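Local coordinates for uncharacterized protein PA2218 (Pseudomonas aeruginosa, PDB 2HDW) that is of unknown function but has an alpha/beta hydrolase fold and is probably a hydrolase, at residues H68-F73 with V108-S113; A98-G103 with D160-L165; G114-T119 with G174-C179; T200-D205 with D346-L351. All coordinates share one frame; numbering follows the deposited sequence.

Contact 1 of 4, residues H68-F73 with V108-S113; sequences HRKVTF and VKEQSS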
# COMPACT_ATOMS: atom_id res chain seq x y z
N HIS A 68 -11.44 -15.23 9.62
CA HIS A 68 -10.16 -14.57 9.67
C HIS A 68 -9.08 -15.27 10.49
O HIS A 68 -9.37 -15.91 11.51
CB HIS A 68 -10.33 -13.15 10.21
CG HIS A 68 -9.05 -12.52 10.66
ND1 HIS A 68 -8.46 -12.83 11.87
CD2 HIS A 68 -8.20 -11.67 10.03
CE1 HIS A 68 -7.30 -12.19 11.97
NE2 HIS A 68 -7.12 -11.48 10.86
N ARG A 69 -7.84 -15.13 10.03
CA ARG A 69 -6.68 -15.69 10.71
C ARG A 69 -5.42 -15.00 10.17
O ARG A 69 -5.41 -14.49 9.05
CB ARG A 69 -6.60 -17.21 10.51
CG ARG A 69 -6.18 -17.69 9.13
CD ARG A 69 -5.91 -19.20 9.18
NE ARG A 69 -5.04 -19.67 8.11
CZ ARG A 69 -5.44 -20.00 6.88
NH1 ARG A 69 -6.73 -19.91 6.56
NH2 ARG A 69 -4.56 -20.42 5.98
N LYS A 70 -4.36 -14.96 10.98
CA LYS A 70 -3.12 -14.31 10.57
C LYS A 70 -2.16 -15.31 9.96
O LYS A 70 -2.10 -16.47 10.37
CB LYS A 70 -2.47 -13.62 11.78
CG LYS A 70 -3.48 -12.95 12.72
CD LYS A 70 -3.32 -11.44 12.83
CE LYS A 70 -2.08 -11.05 13.60
NZ LYS A 70 -2.17 -9.64 14.12
N VAL A 71 -1.41 -14.87 8.95
CA VAL A 71 -0.45 -15.75 8.30
C VAL A 71 0.87 -15.03 8.07
O VAL A 71 0.97 -13.82 8.27
CB VAL A 71 -0.97 -16.24 6.93
CG1 VAL A 71 -2.28 -17.00 7.11
CG2 VAL A 71 -1.17 -15.05 5.98
N THR A 72 1.88 -15.79 7.67
CA THR A 72 3.19 -15.24 7.38
C THR A 72 3.74 -15.92 6.12
O THR A 72 3.29 -17.01 5.74
CB THR A 72 4.18 -15.49 8.55
OG1 THR A 72 4.44 -16.89 8.68
CG2 THR A 72 3.62 -14.95 9.84
N PHE A 73 4.69 -15.27 5.48
CA PHE A 73 5.31 -15.79 4.27
C PHE A 73 6.53 -14.94 3.96
O PHE A 73 6.58 -13.75 4.32
CB PHE A 73 4.30 -15.75 3.11
CG PHE A 73 3.64 -14.42 2.93
CD1 PHE A 73 4.30 -13.37 2.29
CD2 PHE A 73 2.36 -14.20 3.43
CE1 PHE A 73 3.69 -12.12 2.14
CE2 PHE A 73 1.74 -12.95 3.29
CZ PHE A 73 2.41 -11.91 2.64
N VAL A 108 -0.22 0.20 8.33
CA VAL A 108 -0.19 -1.23 8.58
C VAL A 108 -1.52 -1.88 8.21
O VAL A 108 -2.53 -1.18 8.01
CB VAL A 108 0.13 -1.55 10.06
CG1 VAL A 108 1.56 -1.14 10.37
CG2 VAL A 108 -0.85 -0.81 10.98
N LYS A 109 -1.52 -3.20 8.13
CA LYS A 109 -2.70 -3.97 7.76
C LYS A 109 -3.94 -3.74 8.63
O LYS A 109 -5.05 -4.01 8.19
CB LYS A 109 -2.35 -5.47 7.76
CG LYS A 109 -1.96 -6.02 9.13
CD LYS A 109 -1.39 -7.43 9.00
CE LYS A 109 -1.13 -8.07 10.36
NZ LYS A 109 -0.24 -7.26 11.24
N GLU A 110 -3.76 -3.26 9.86
CA GLU A 110 -4.91 -3.03 10.72
C GLU A 110 -5.67 -1.76 10.33
O GLU A 110 -6.76 -1.49 10.83
CB GLU A 110 -4.48 -2.94 12.19
CG GLU A 110 -3.92 -4.25 12.77
CD GLU A 110 -2.49 -4.54 12.32
OE1 GLU A 110 -1.84 -3.66 11.71
OE2 GLU A 110 -2.00 -5.66 12.59
N GLN A 111 -5.08 -0.98 9.43
CA GLN A 111 -5.71 0.25 8.98
C GLN A 111 -6.48 0.04 7.67
O GLN A 111 -7.15 -0.99 7.52
CB GLN A 111 -4.64 1.36 8.88
CG GLN A 111 -4.05 1.68 10.27
CD GLN A 111 -2.79 2.54 10.22
OE1 GLN A 111 -1.85 2.26 9.47
NE2 GLN A 111 -2.76 3.59 11.04
N SER A 112 -6.39 0.98 6.74
CA SER A 112 -7.13 0.90 5.49
C SER A 112 -7.08 -0.39 4.67
O SER A 112 -8.13 -0.87 4.21
CB SER A 112 -6.74 2.08 4.58
OG SER A 112 -7.65 2.20 3.50
N SER A 113 -5.90 -0.97 4.46
CA SER A 113 -5.82 -2.19 3.67
C SER A 113 -6.67 -3.30 4.29
O SER A 113 -7.31 -4.08 3.58
CB SER A 113 -4.36 -2.66 3.51
OG SER A 113 -3.73 -2.88 4.77
O HOH W 1 -3.45 -7.31 14.05

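Contact 2 of 4, residues A98-G103 with D160-L165; sequences AIVIGG and DFISLL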
# COMPACT_ATOMS: atom_id res chain seq x y z
N ALA A 98 -8.92 -14.37 -5.89
CA ALA A 98 -8.28 -13.77 -4.72
C ALA A 98 -7.73 -12.38 -5.02
O ALA A 98 -7.42 -12.06 -6.17
CB ALA A 98 -7.17 -14.69 -4.21
N ILE A 99 -7.60 -11.57 -3.97
CA ILE A 99 -7.09 -10.21 -4.10
C ILE A 99 -6.07 -9.89 -3.01
O ILE A 99 -6.32 -10.12 -1.82
CB ILE A 99 -8.23 -9.17 -3.96
CG1 ILE A 99 -9.34 -9.46 -4.97
CG2 ILE A 99 -7.69 -7.77 -4.16
CD1 ILE A 99 -10.56 -8.56 -4.80
N VAL A 100 -4.91 -9.37 -3.40
CA VAL A 100 -3.90 -8.98 -2.43
C VAL A 100 -3.98 -7.46 -2.31
O VAL A 100 -3.95 -6.75 -3.31
CB VAL A 100 -2.47 -9.37 -2.85
CG1 VAL A 100 -1.46 -8.72 -1.91
CG2 VAL A 100 -2.32 -10.88 -2.81
N ILE A 101 -4.08 -6.98 -1.08
CA ILE A 101 -4.20 -5.56 -0.83
C ILE A 101 -3.07 -4.98 0.02
O ILE A 101 -2.74 -5.51 1.07
CB ILE A 101 -5.54 -5.26 -0.16
CG1 ILE A 101 -6.66 -5.95 -0.95
CG2 ILE A 101 -5.77 -3.76 -0.10
CD1 ILE A 101 -7.99 -5.95 -0.28
N GLY A 102 -2.48 -3.88 -0.46
CA GLY A 102 -1.41 -3.23 0.27
C GLY A 102 -1.60 -1.72 0.27
O GLY A 102 -2.25 -1.16 -0.62
N GLY A 103 -1.03 -1.06 1.28
CA GLY A 103 -1.14 0.38 1.38
C GLY A 103 -2.02 0.80 2.54
O GLY A 103 -2.75 -0.03 3.08
N ASP A 160 2.45 -14.85 -3.94
CA ASP A 160 3.02 -16.18 -3.80
C ASP A 160 2.23 -16.99 -2.77
O ASP A 160 1.90 -18.16 -3.00
CB ASP A 160 4.48 -16.12 -3.31
CG ASP A 160 5.47 -15.77 -4.40
OD1 ASP A 160 5.08 -15.67 -5.59
OD2 ASP A 160 6.67 -15.61 -4.07
N PHE A 161 1.93 -16.37 -1.64
CA PHE A 161 1.22 -17.06 -0.57
C PHE A 161 -0.25 -17.31 -0.86
O PHE A 161 -0.72 -18.44 -0.77
CB PHE A 161 1.33 -16.27 0.74
CG PHE A 161 0.62 -16.94 1.89
CD1 PHE A 161 1.23 -17.98 2.58
CD2 PHE A 161 -0.66 -16.55 2.25
CE1 PHE A 161 0.56 -18.63 3.61
CE2 PHE A 161 -1.34 -17.19 3.28
CZ PHE A 161 -0.73 -18.24 3.96
N ILE A 162 -0.98 -16.26 -1.21
CA ILE A 162 -2.40 -16.38 -1.48
C ILE A 162 -2.65 -17.42 -2.58
O ILE A 162 -3.66 -18.12 -2.55
CB ILE A 162 -2.99 -14.99 -1.87
CG1 ILE A 162 -4.50 -14.97 -1.60
CG2 ILE A 162 -2.71 -14.67 -3.34
CD1 ILE A 162 -5.06 -13.57 -1.44
N SER A 163 -1.71 -17.54 -3.51
CA SER A 163 -1.80 -18.48 -4.63
C SER A 163 -1.83 -19.95 -4.27
O SER A 163 -2.47 -20.74 -4.95
CB SER A 163 -0.62 -18.27 -5.60
OG SER A 163 -0.72 -17.03 -6.27
N LEU A 164 -1.11 -20.32 -3.22
CA LEU A 164 -1.03 -21.71 -2.81
C LEU A 164 -2.15 -22.17 -1.88
O LEU A 164 -2.22 -23.35 -1.54
CB LEU A 164 0.33 -21.99 -2.16
CG LEU A 164 1.55 -21.61 -3.00
CD1 LEU A 164 2.80 -22.18 -2.36
CD2 LEU A 164 1.40 -22.13 -4.43
N LEU A 165 -3.02 -21.25 -1.48
CA LEU A 165 -4.13 -21.59 -0.59
C LEU A 165 -5.08 -22.58 -1.25
O LEU A 165 -5.44 -22.43 -2.42
CB LEU A 165 -4.90 -20.33 -0.18
CG LEU A 165 -4.19 -19.37 0.76
CD1 LEU A 165 -5.08 -18.18 1.02
CD2 LEU A 165 -3.84 -20.07 2.06

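Contact 3 of 4, residues G114-T119 with G174-C179; sequences GLYAQT and GVIGIC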
# COMPACT_ATOMS: atom_id res chain seq x y z
N GLY A 114 -6.67 -3.38 5.61
CA GLY A 114 -7.46 -4.39 6.29
C GLY A 114 -8.94 -4.17 6.05
O GLY A 114 -9.69 -5.12 5.81
N LEU A 115 -9.38 -2.92 6.13
CA LEU A 115 -10.78 -2.59 5.90
C LEU A 115 -11.18 -3.00 4.48
O LEU A 115 -12.25 -3.56 4.26
CB LEU A 115 -11.01 -1.08 6.07
CG LEU A 115 -12.41 -0.57 5.70
CD1 LEU A 115 -13.44 -1.18 6.63
CD2 LEU A 115 -12.43 0.95 5.81
N TYR A 116 -10.30 -2.73 3.52
CA TYR A 116 -10.56 -3.10 2.13
C TYR A 116 -10.64 -4.63 1.99
O TYR A 116 -11.56 -5.15 1.37
CB TYR A 116 -9.45 -2.59 1.21
CG TYR A 116 -9.67 -1.20 0.66
CD1 TYR A 116 -9.60 -0.07 1.49
CD2 TYR A 116 -9.89 -1.00 -0.70
CE1 TYR A 116 -9.75 1.22 0.95
CE2 TYR A 116 -10.04 0.27 -1.23
CZ TYR A 116 -9.97 1.38 -0.41
OH TYR A 116 -10.09 2.63 -0.97
N ALA A 117 -9.66 -5.33 2.56
CA ALA A 117 -9.61 -6.79 2.48
C ALA A 117 -10.85 -7.47 3.07
O ALA A 117 -11.40 -8.39 2.47
CB ALA A 117 -8.35 -7.31 3.18
N GLN A 118 -11.28 -7.02 4.24
CA GLN A 118 -12.45 -7.63 4.86
C GLN A 118 -13.70 -7.35 4.04
O GLN A 118 -14.54 -8.23 3.84
CB GLN A 118 -12.66 -7.12 6.28
CG GLN A 118 -13.80 -7.85 6.99
CD GLN A 118 -13.94 -7.49 8.45
OE1 GLN A 118 -14.37 -6.39 8.79
NE2 GLN A 118 -13.59 -8.42 9.32
N THR A 119 -13.82 -6.11 3.56
CA THR A 119 -14.98 -5.70 2.77
C THR A 119 -15.06 -6.50 1.47
O THR A 119 -16.14 -6.94 1.08
CB THR A 119 -14.91 -4.20 2.43
OG1 THR A 119 -14.83 -3.45 3.64
CG2 THR A 119 -16.15 -3.76 1.65
N GLY A 174 -5.94 -10.86 -8.31
CA GLY A 174 -5.87 -9.45 -8.62
C GLY A 174 -5.23 -8.75 -7.44
O GLY A 174 -4.99 -9.37 -6.40
N VAL A 175 -4.93 -7.46 -7.59
CA VAL A 175 -4.34 -6.71 -6.49
C VAL A 175 -4.92 -5.31 -6.40
O VAL A 175 -5.38 -4.74 -7.40
CB VAL A 175 -2.81 -6.56 -6.62
CG1 VAL A 175 -2.13 -7.92 -6.49
CG2 VAL A 175 -2.46 -5.90 -7.93
N ILE A 176 -4.93 -4.76 -5.19
CA ILE A 176 -5.41 -3.39 -4.98
C ILE A 176 -4.29 -2.63 -4.27
O ILE A 176 -3.80 -3.06 -3.22
CB ILE A 176 -6.68 -3.33 -4.10
CG1 ILE A 176 -7.86 -4.00 -4.81
CG2 ILE A 176 -7.04 -1.87 -3.82
CD1 ILE A 176 -9.10 -4.15 -3.93
N GLY A 177 -3.88 -1.50 -4.85
CA GLY A 177 -2.83 -0.69 -4.26
C GLY A 177 -3.43 0.62 -3.77
O GLY A 177 -3.97 1.39 -4.56
N ILE A 178 -3.32 0.87 -2.47
CA ILE A 178 -3.87 2.07 -1.86
C ILE A 178 -2.79 3.11 -1.56
O ILE A 178 -1.70 2.77 -1.10
CB ILE A 178 -4.57 1.75 -0.51
CG1 ILE A 178 -5.54 0.58 -0.67
CG2 ILE A 178 -5.32 2.98 -0.01
CD1 ILE A 178 -6.05 0.01 0.65
N CYS A 179 -3.10 4.37 -1.83
CA CYS A 179 -2.17 5.45 -1.54
C CYS A 179 -0.80 5.16 -2.17
O CYS A 179 -0.71 4.86 -3.36
CB CYS A 179 -2.05 5.59 -0.01
SG CYS A 179 -1.32 7.13 0.61

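Contact 4 of 4, residues T200-D205 with D346-L351; sequences TSTMYD and DLYDRL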
# COMPACT_ATOMS: atom_id res chain seq x y z
N THR A 200 -6.09 0.75 -8.30
CA THR A 200 -5.32 1.60 -7.40
C THR A 200 -6.33 2.56 -6.78
O THR A 200 -7.29 2.96 -7.44
CB THR A 200 -4.23 2.43 -8.13
OG1 THR A 200 -4.83 3.26 -9.14
CG2 THR A 200 -3.19 1.52 -8.76
N SER A 201 -6.13 2.91 -5.52
CA SER A 201 -7.04 3.82 -4.85
C SER A 201 -6.28 5.02 -4.29
O SER A 201 -5.34 4.85 -3.52
CB SER A 201 -7.79 3.10 -3.72
OG SER A 201 -8.83 3.90 -3.20
N THR A 202 -6.68 6.22 -4.71
CA THR A 202 -6.06 7.47 -4.25
C THR A 202 -4.53 7.29 -4.13
O THR A 202 -3.92 7.60 -3.11
CB THR A 202 -6.70 7.93 -2.90
OG1 THR A 202 -6.31 9.28 -2.62
CG2 THR A 202 -6.28 7.02 -1.73
N MET A 203 -3.93 6.83 -5.23
CA MET A 203 -2.50 6.53 -5.29
C MET A 203 -1.51 7.69 -5.27
O MET A 203 -1.84 8.84 -5.56
CB MET A 203 -2.19 5.68 -6.54
CG MET A 203 -2.11 6.46 -7.87
SD MET A 203 -1.48 5.51 -9.33
CE MET A 203 0.30 5.68 -9.13
N TYR A 204 -0.28 7.32 -4.93
CA TYR A 204 0.89 8.20 -4.91
C TYR A 204 1.92 7.35 -5.65
O TYR A 204 1.83 6.12 -5.65
CB TYR A 204 1.45 8.36 -3.49
CG TYR A 204 1.07 9.59 -2.70
CD1 TYR A 204 -0.25 9.83 -2.32
CD2 TYR A 204 2.06 10.45 -2.20
CE1 TYR A 204 -0.57 10.87 -1.45
CE2 TYR A 204 1.75 11.49 -1.33
CZ TYR A 204 0.43 11.69 -0.95
OH TYR A 204 0.12 12.67 -0.03
N ASP A 205 2.89 7.99 -6.28
CA ASP A 205 4.00 7.28 -6.89
C ASP A 205 5.05 7.75 -5.89
O ASP A 205 5.51 8.89 -5.97
CB ASP A 205 4.33 7.81 -8.29
CG ASP A 205 5.68 7.32 -8.80
OD1 ASP A 205 6.54 6.98 -7.97
OD2 ASP A 205 5.89 7.28 -10.03
N ASP A 346 -10.60 10.37 2.25
CA ASP A 346 -11.96 9.84 2.10
C ASP A 346 -11.93 8.40 1.59
O ASP A 346 -12.77 7.58 1.99
CB ASP A 346 -12.78 10.66 1.11
CG ASP A 346 -13.44 11.86 1.74
OD1 ASP A 346 -13.60 11.89 2.98
OD2 ASP A 346 -13.81 12.78 0.98
N LEU A 347 -10.99 8.10 0.70
CA LEU A 347 -10.90 6.75 0.14
C LEU A 347 -10.13 5.77 1.02
O LEU A 347 -9.78 4.68 0.59
CB LEU A 347 -10.30 6.79 -1.28
CG LEU A 347 -11.30 6.99 -2.43
CD1 LEU A 347 -12.14 8.23 -2.20
CD2 LEU A 347 -10.55 7.09 -3.76
N TYR A 348 -9.87 6.18 2.25
CA TYR A 348 -9.17 5.33 3.21
C TYR A 348 -10.20 4.47 3.95
O TYR A 348 -10.05 3.25 4.06
CB TYR A 348 -8.43 6.19 4.26
CG TYR A 348 -7.00 6.57 3.93
CD1 TYR A 348 -6.53 6.55 2.61
CD2 TYR A 348 -6.13 6.99 4.93
CE1 TYR A 348 -5.22 6.94 2.31
CE2 TYR A 348 -4.82 7.38 4.64
CZ TYR A 348 -4.37 7.36 3.33
OH TYR A 348 -3.09 7.76 3.03
N ASP A 349 -11.25 5.11 4.45
CA ASP A 349 -12.26 4.40 5.23
C ASP A 349 -13.72 4.81 5.03
O ASP A 349 -14.59 4.26 5.71
CB ASP A 349 -11.91 4.54 6.72
CG ASP A 349 -11.93 5.99 7.19
OD1 ASP A 349 -11.97 6.89 6.32
OD2 ASP A 349 -11.92 6.24 8.41
N ARG A 350 -14.00 5.75 4.14
CA ARG A 350 -15.39 6.17 3.94
C ARG A 350 -16.13 5.23 2.99
O ARG A 350 -15.90 5.25 1.78
CB ARG A 350 -15.46 7.60 3.40
CG ARG A 350 -14.87 8.67 4.31
CD ARG A 350 -15.53 8.69 5.69
NE ARG A 350 -15.22 9.92 6.42
CZ ARG A 350 -15.16 10.01 7.74
NH1 ARG A 350 -15.39 8.94 8.50
NH2 ARG A 350 -14.87 11.17 8.32
N LEU A 351 -17.02 4.42 3.55
CA LEU A 351 -17.79 3.46 2.77
C LEU A 351 -18.66 4.09 1.68
O LEU A 351 -18.92 3.47 0.65
CB LEU A 351 -18.66 2.62 3.70
CG LEU A 351 -18.08 1.26 4.12
CD1 LEU A 351 -18.06 0.35 2.91
CD2 LEU A 351 -16.68 1.42 4.71

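Contact 1 of 4, residues H68-F73 with V108-S113
Lys70 reaches across a wide gap toward Lys109 and Glu110, whose backbones lie too far from it for anything but long side chains to meet. Its CB leaves the strand facing the 108-113 segment. The second torsion (chi2 -117°) lies away from the staggered positions and bends the chain, and the side chain also packs on Leu52 and Asp84. At its tip NZ lies 4.2 Å from CE of Lys109 and equally far from its NZ, and 4.3 Å from OE2 of Glu110, beyond salt-bridge range. A water closes that gap, accepting from Lys70 NZ at 2.7 Å and donating to Glu110 OE2 at 2.6 Å. In this alpha/beta hydrolase fold, strand 66-74 is an outermost strand of the central sheet; Val108 to Gln111 form a type I turn, Gln111 sits at the N-cap, and helix 112-122 follows. Lys109 NZ binds Glu110 OE2 directly, 2.7 Å away on the syn side of the carboxylate. The nearby acids probably offset the proximity of the two amines: Glu137 forms salt bridges with both lysines, and Asp131 with Lys109. Glu110 in turn pairs with Arg276.

Contact 2 of 4, residues A98-G103 with D160-L165
Ile162 spreads two branches over one face of strand 98-102, one toward each residue that faces the helix. Its CG1 is anti to the backbone N (chi1 -157°), and the nearly extended chi2 carries CD1 onward over Ala98, where it meets CB at 3.7 Å. The same methyl lies 3.7 Å from the carbonyl O of Ile99, so it rests on the strand's backbone as well as on its side chains. The other branch, CG2, turns to Val100 and touches its CG2 at 3.8 Å; these two side chains lie alongside one another, pointing opposite ways, instead of meeting end on. Alanine suits its place because the helix comes near there, with the CA atoms of Ala98 and Ile162 7.2 Å apart, while the branched Val100 packs against Ile162 CG2 and also on Phe155, Ala158 and Val159. Strand and helix segments run nearly antiparallel, at 157°, with axes 9.1 Å apart. Ile99 and Ile101 point to the other side of the sheet, where helix 112-122 packs on them. Helix 148-164 links strand 126-130 to strand 173-178, passing over the strand between them: a beta-alpha-beta crossover of the kind that builds the layered alpha/beta hydrolase fold.

Contact 3 of 4, residues G114-T119 with G174-C179
Tyr116 lays one face of its ring against the end of Ile178, and this is the tight half of the contact. CD1 of Ile178 sits 3.6 Å above the ring plane, shifted toward the rim on the CD1 side, and its line to the centroid is 17° off the ring normal: a CH-pi contact. The isoleucine reaches there because CG1 is anti to its own carbonyl carbon (chi1 -49°), which sends CD1 out from the strand toward the helix. Packing slackens one step back along the strand. Ile176, next on the same side of the sheet, comes only to 4.3 Å between its CG2 and Tyr116 CD2, and its side chain also packs on Ile359 and Phe363 of helix 356-366. Tyrosine suits the site in two ways: the flat ring fills the space between helix and sheet, while the buried hydroxyl is satisfied by Leu347 O and Ser201 OG. On the helix itself, Leu115 O takes both N and OG1 of Thr119, the latter at 2.7 Å. Helix 112-122 packs on strand 173-178 just before Cys179, whose strained backbone (phi 53°, psi -128°), between that strand and helix 180-191, resembles the nucleophile elbow of alpha/beta hydrolases.

Contact 4 of 4, residues T200-D205 with D346-L351
Leu347 and Thr202 bury nearly equal areas in this contact, about twice that of Ser201. The leucine projects its CD2 branch into the corner where the strand ends, 4.0 Å from CB of Thr202 and 3.7 Å from OG of Ser201. Leucine and threonine overlap side by side from opposing directions, with Leu347 CB running beside the threonine methyl. Ser201 has its OG anti to the backbone N (chi1 -171°), which turns the hydroxyl toward the leucine; the partner that satisfies it is the hydroxyl of Tyr116, so an apolar branch packs against an oxygen already bonded. Small residues suit Ser201 and Thr202 here because the backbones approach closely, the CA atoms of Thr202 and Leu347 being 6.6 Å apart. Strand 197-201 belongs to the parallel part of the alpha/beta hydrolase sheet, and residues 346-349 form an irregular helical turn after strand 334-339, just past His344. The loop after that last strand is where relatives of this fold carry their catalytic histidine. The left-handed backbone of Thr202 turns the chain off the strand, while chi1 (-167°) places OG1 anti to N and CG2 between N and C. That methyl meets the edge of the Tyr348 ring, 4.2 Å from CE1 and near the ring plane. Although Tyr348 leaves its backbone pointing away, its ring swings back to cross Thr202 at about a right angle, packing also on Pro104 and Tyr263.

All four contacts are tied to one sheet, with contacts 1 and 3 sharing helix 112-122. Contact 2 joins contact 3 through neighbouring strands, Ala98 O lying 2.9 Å from Gly174 N. It touches contact 1 where Phe161 meets Phe73 and Val71 on the outermost strand 66-74. Contacts 3 and 4, centres about 10 Å apart, are linked by Tyr116 OH to Leu347 O (2.6 Å), and the start of the same helix adds Ser112 OG to Tyr348 O (2.7 Å). Cys179 SG, at the presumed nucleophile elbow, is 3.1 Å from Tyr348 OH, so contacts 3 and 4 probably border the active site. Contacts 1 and 2 lie farther off, their centres about 18 and 19 Å from that of contact 4.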